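Local coordinates for protein transcription factor GAMBIF1 (Anopheles gambiae, PDB 1BVO) that probably acts as a sequence-specific activator of transcription by RNA polymerase II, this chain being its DNA-bound Rel homology specificity domain, at residues Phe16-Glu19 and Cys20-Arg23. Sequence-based numbering, arbitrary orientation.
With nucleotides of chain B; nucleotides of chain A.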
loop_
_atom_site.group_PDB
_atom_site.type_symbol
_atom_site.label_atom_id
_atom_site.label_comp_id
_atom_site.label_asym_id
_atom_site.label_seq_id
_atom_site.Cartn_x
_atom_site.Cartn_y
_atom_site.Cartn_z
ATOM N N PHE C 16 3.861 16.247 2.217
ATOM C CA PHE C 16 2.583 15.939 1.598
ATOM C C PHE C 16 2.094 14.717 2.366
ATOM O O PHE C 16 2.893 13.829 2.722
ATOM C CB PHE C 16 2.777 15.557 0.117
ATOM C CG PHE C 16 3.378 16.646 -0.749
ATOM C CD1 PHE C 16 3.795 17.863 -0.212
ATOM C CD2 PHE C 16 3.547 16.432 -2.111
ATOM C CE1 PHE C 16 4.374 18.850 -1.033
ATOM C CE2 PHE C 16 4.119 17.399 -2.936
ATOM C CZ PHE C 16 4.539 18.614 -2.397
ATOM N N ARG C 17 0.795 14.643 2.617
ATOM C CA ARG C 17 0.280 13.510 3.359
ATOM C C ARG C 17 -0.711 12.714 2.539
ATOM O O ARG C 17 -1.387 13.274 1.670
ATOM C CB ARG C 17 -0.322 13.994 4.687
ATOM C CG ARG C 17 0.678 14.749 5.565
ATOM C CD ARG C 17 1.301 13.860 6.645
ATOM N NE ARG C 17 2.341 14.589 7.352
ATOM C CZ ARG C 17 3.179 14.062 8.229
ATOM N NH1 ARG C 17 3.124 12.784 8.540
ATOM N NH2 ARG C 17 4.112 14.832 8.773
ATOM N N TYR C 18 -0.719 11.396 2.734
ATOM C CA TYR C 18 -1.641 10.522 2.019
ATOM C C TYR C 18 -2.954 10.515 2.775
ATOM O O TYR C 18 -2.984 10.749 3.982
ATOM C CB TYR C 18 -1.128 9.074 1.950
ATOM C CG TYR C 18 0.131 8.878 1.125
ATOM C CD1 TYR C 18 1.377 9.193 1.649
ATOM C CD2 TYR C 18 0.073 8.384 -0.184
ATOM C CE1 TYR C 18 2.532 9.035 0.904
ATOM C CE2 TYR C 18 1.236 8.220 -0.938
ATOM C CZ TYR C 18 2.461 8.553 -0.382
ATOM O OH TYR C 18 3.638 8.428 -1.077
ATOM N N GLU C 19 -4.036 10.244 2.055
ATOM C CA GLU C 19 -5.370 10.174 2.634
ATOM C C GLU C 19 -5.351 9.170 3.788
ATOM O O GLU C 19 -5.930 9.407 4.854
ATOM C CB GLU C 19 -6.365 9.742 1.555
ATOM C CG GLU C 19 -7.816 9.819 1.969
ATOM C CD GLU C 19 -8.774 9.635 0.796
ATOM O OE1 GLU C 19 -8.307 9.365 -0.341
ATOM O OE2 GLU C 19 -10.004 9.765 1.013
ATOM N N CYS C 20 -4.580 8.103 3.602
ATOM C CA CYS C 20 -4.440 7.052 4.609
ATOM C C CYS C 20 -3.841 7.561 5.922
ATOM O O CYS C 20 -3.852 6.839 6.918
ATOM C CB CYS C 20 -3.547 5.929 4.079
ATOM S SG CYS C 20 -1.786 6.319 4.240
ATOM N N GLU C 21 -3.270 8.765 5.920
ATOM C CA GLU C 21 -2.672 9.305 7.140
ATOM C C GLU C 21 -3.653 10.037 8.044
ATOM O O GLU C 21 -3.318 10.365 9.189
ATOM C CB GLU C 21 -1.479 10.205 6.817
ATOM C CG GLU C 21 -0.165 9.454 6.744
ATOM C CD GLU C 21 1.010 10.355 6.434
ATOM O OE1 GLU C 21 1.127 10.792 5.272
ATOM O OE2 GLU C 21 1.825 10.630 7.345
ATOM N N GLY C 22 -4.837 10.332 7.511
ATOM C CA GLY C 22 -5.873 11.001 8.277
ATOM C C GLY C 22 -5.455 12.221 9.079
ATOM O O GLY C 22 -5.679 12.287 10.284
ATOM N N ARG C 23 -4.863 13.201 8.407
ATOM C CA ARG C 23 -4.430 14.440 9.053
ATOM C C ARG C 23 -5.094 15.639 8.386
ATOM O O ARG C 23 -5.936 15.483 7.504
ATOM C CB ARG C 23 -2.922 14.595 8.922
ATOM C CG ARG C 23 -2.101 13.609 9.723
ATOM C CD ARG C 23 -0.685 14.092 9.706
ATOM N NE ARG C 23 0.133 13.455 10.725
ATOM C CZ ARG C 23 1.185 14.037 11.288
ATOM N NH1 ARG C 23 1.535 15.271 10.939
ATOM N NH2 ARG C 23 1.876 13.394 12.209
ATOM P P DA B 9 3.068 6.137 -3.693
ATOM O OP1 DA B 9 2.159 5.582 -4.733
ATOM O OP2 DA B 9 3.348 7.593 -3.661
ATOM O "O5'" DA B 9 2.620 5.567 -2.289
ATOM C "C5'" DA B 9 2.309 4.189 -2.214
ATOM C "C4'" DA B 9 2.155 3.761 -0.774
ATOM O "O4'" DA B 9 3.418 3.877 -0.095
ATOM C "C3'" DA B 9 1.128 4.531 0.045
ATOM O "O3'" DA B 9 0.169 3.568 0.500
ATOM C "C2'" DA B 9 1.951 5.165 1.170
ATOM C "C1'" DA B 9 3.226 4.334 1.230
ATOM N N9 DA B 9 4.442 5.055 1.600
ATOM C C8 DA B 9 4.919 6.222 1.052
ATOM N N7 DA B 9 6.065 6.618 1.566
ATOM C C5 DA B 9 6.347 5.646 2.518
ATOM C C6 DA B 9 7.420 5.492 3.412
ATOM N N6 DA B 9 8.432 6.356 3.493
ATOM N N1 DA B 9 7.409 4.426 4.218
ATOM C C2 DA B 9 6.372 3.567 4.139
ATOM N N3 DA B 9 5.312 3.614 3.350
ATOM C C4 DA B 9 5.356 4.681 2.553
ATOM P P DT A 10 -1.021 4.030 1.368
ATOM O OP1 DT A 10 -2.183 3.307 0.795
ATOM O OP2 DT A 10 -1.056 5.509 1.447
ATOM O "O5'" DT A 10 -0.736 3.429 2.802
ATOM C "C5'" DT A 10 0.561 3.560 3.342
ATOM C "C4'" DT A 10 0.717 2.667 4.538
ATOM O "O4'" DT A 10 2.079 2.806 4.983
ATOM C "C3'" DT A 10 -0.161 3.046 5.729
ATOM O "O3'" DT A 10 -0.650 1.849 6.334
ATOM C "C2'" DT A 10 0.745 3.907 6.603
ATOM C "C1'" DT A 10 2.159 3.504 6.217
ATOM N N1 DT A 10 3.061 4.649 6.000
ATOM C C2 DT A 10 4.298 4.664 6.627
ATOM O O2 DT A 10 4.674 3.781 7.384
ATOM N N3 DT A 10 5.081 5.761 6.333
ATOM C C4 DT A 10 4.755 6.820 5.504
ATOM O O4 DT A 10 5.567 7.736 5.328
ATOM C C5 DT A 10 3.438 6.744 4.897
ATOM C C7 DT A 10 2.995 7.850 3.998
ATOM C C6 DT A 10 2.668 5.679 5.170
ATOM P P DT A 9 3.171 6.092 -3.626
ATOM O OP1 DT A 9 2.282 5.621 -4.710
ATOM O OP2 DT A 9 3.474 7.535 -3.512
ATOM O "O5'" DT A 9 2.588 5.524 -2.266
ATOM C "C5'" DT A 9 2.435 4.123 -2.126
ATOM C "C4'" DT A 9 2.279 3.732 -0.681
ATOM O "O4'" DT A 9 3.534 3.835 0.039
ATOM C "C3'" DT A 9 1.243 4.510 0.123
ATOM O "O3'" DT A 9 0.286 3.556 0.572
ATOM C "C2'" DT A 9 2.057 5.136 1.257
ATOM C "C1'" DT A 9 3.260 4.211 1.373
ATOM N N1 DT A 9 4.525 4.753 1.966
ATOM C C2 DT A 9 5.131 4.054 3.013
ATOM O O2 DT A 9 4.650 3.062 3.530
ATOM N N3 DT A 9 6.319 4.577 3.447
ATOM C C4 DT A 9 6.948 5.706 2.980
ATOM O O4 DT A 9 8.043 6.038 3.460
ATOM C C5 DT A 9 6.240 6.414 1.931
ATOM C C7 DT A 9 6.816 7.696 1.407
ATOM C C6 DT A 9 5.088 5.900 1.478
#
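R17 and E21 meet in a salt bridge, NH1 to OE2 at 2.8 Å, with the carboxylate oxygen at the guanidinium edge. A bend at chi2 (-98°) turns R17 across E21 at roughly a right angle. R23 lies flat on one guanidinium face, centres 3.7 Å apart and planes 9° apart. Arginine suits both places, stacking by its face and donating at its edge; the like charges are probably tolerated because E21 partly offsets them and each NH2 donates to a guanine N7. Glutamate offers two oxygens: OE2 holds R17 and accepts from a cytosine N4, while OE1 takes Y18 N at 3.2 Å. Tyrosine sets a flat ring against deoxyribose C2' and reaches a phosphate, OH to OP2 of DT9 of chain A being 2.6 Å; this nucleotide overlaps DA9 of chain B, so that bond is not settled. Y18 O and E19 O accept from E21 N and G22 N, closing a 3-10 turn; G22 takes a positive phi, readily adopted by glycine, and leads on to R23. C20 SG lies 3.6 Å from Y18 CB and 3.0 Å from OP2 of DT10 of chain A. This is the Rel homology recognition loop (L1), whose R-Y-x-C-E-G motif (R17 to G22) reads kappaB-type sites, as in NF-kappaB. It lies between strands 2-7 and 42-46, held by backbone bonds from R17 to I102 and C104, with F16 resting on I102 of strand 101-103.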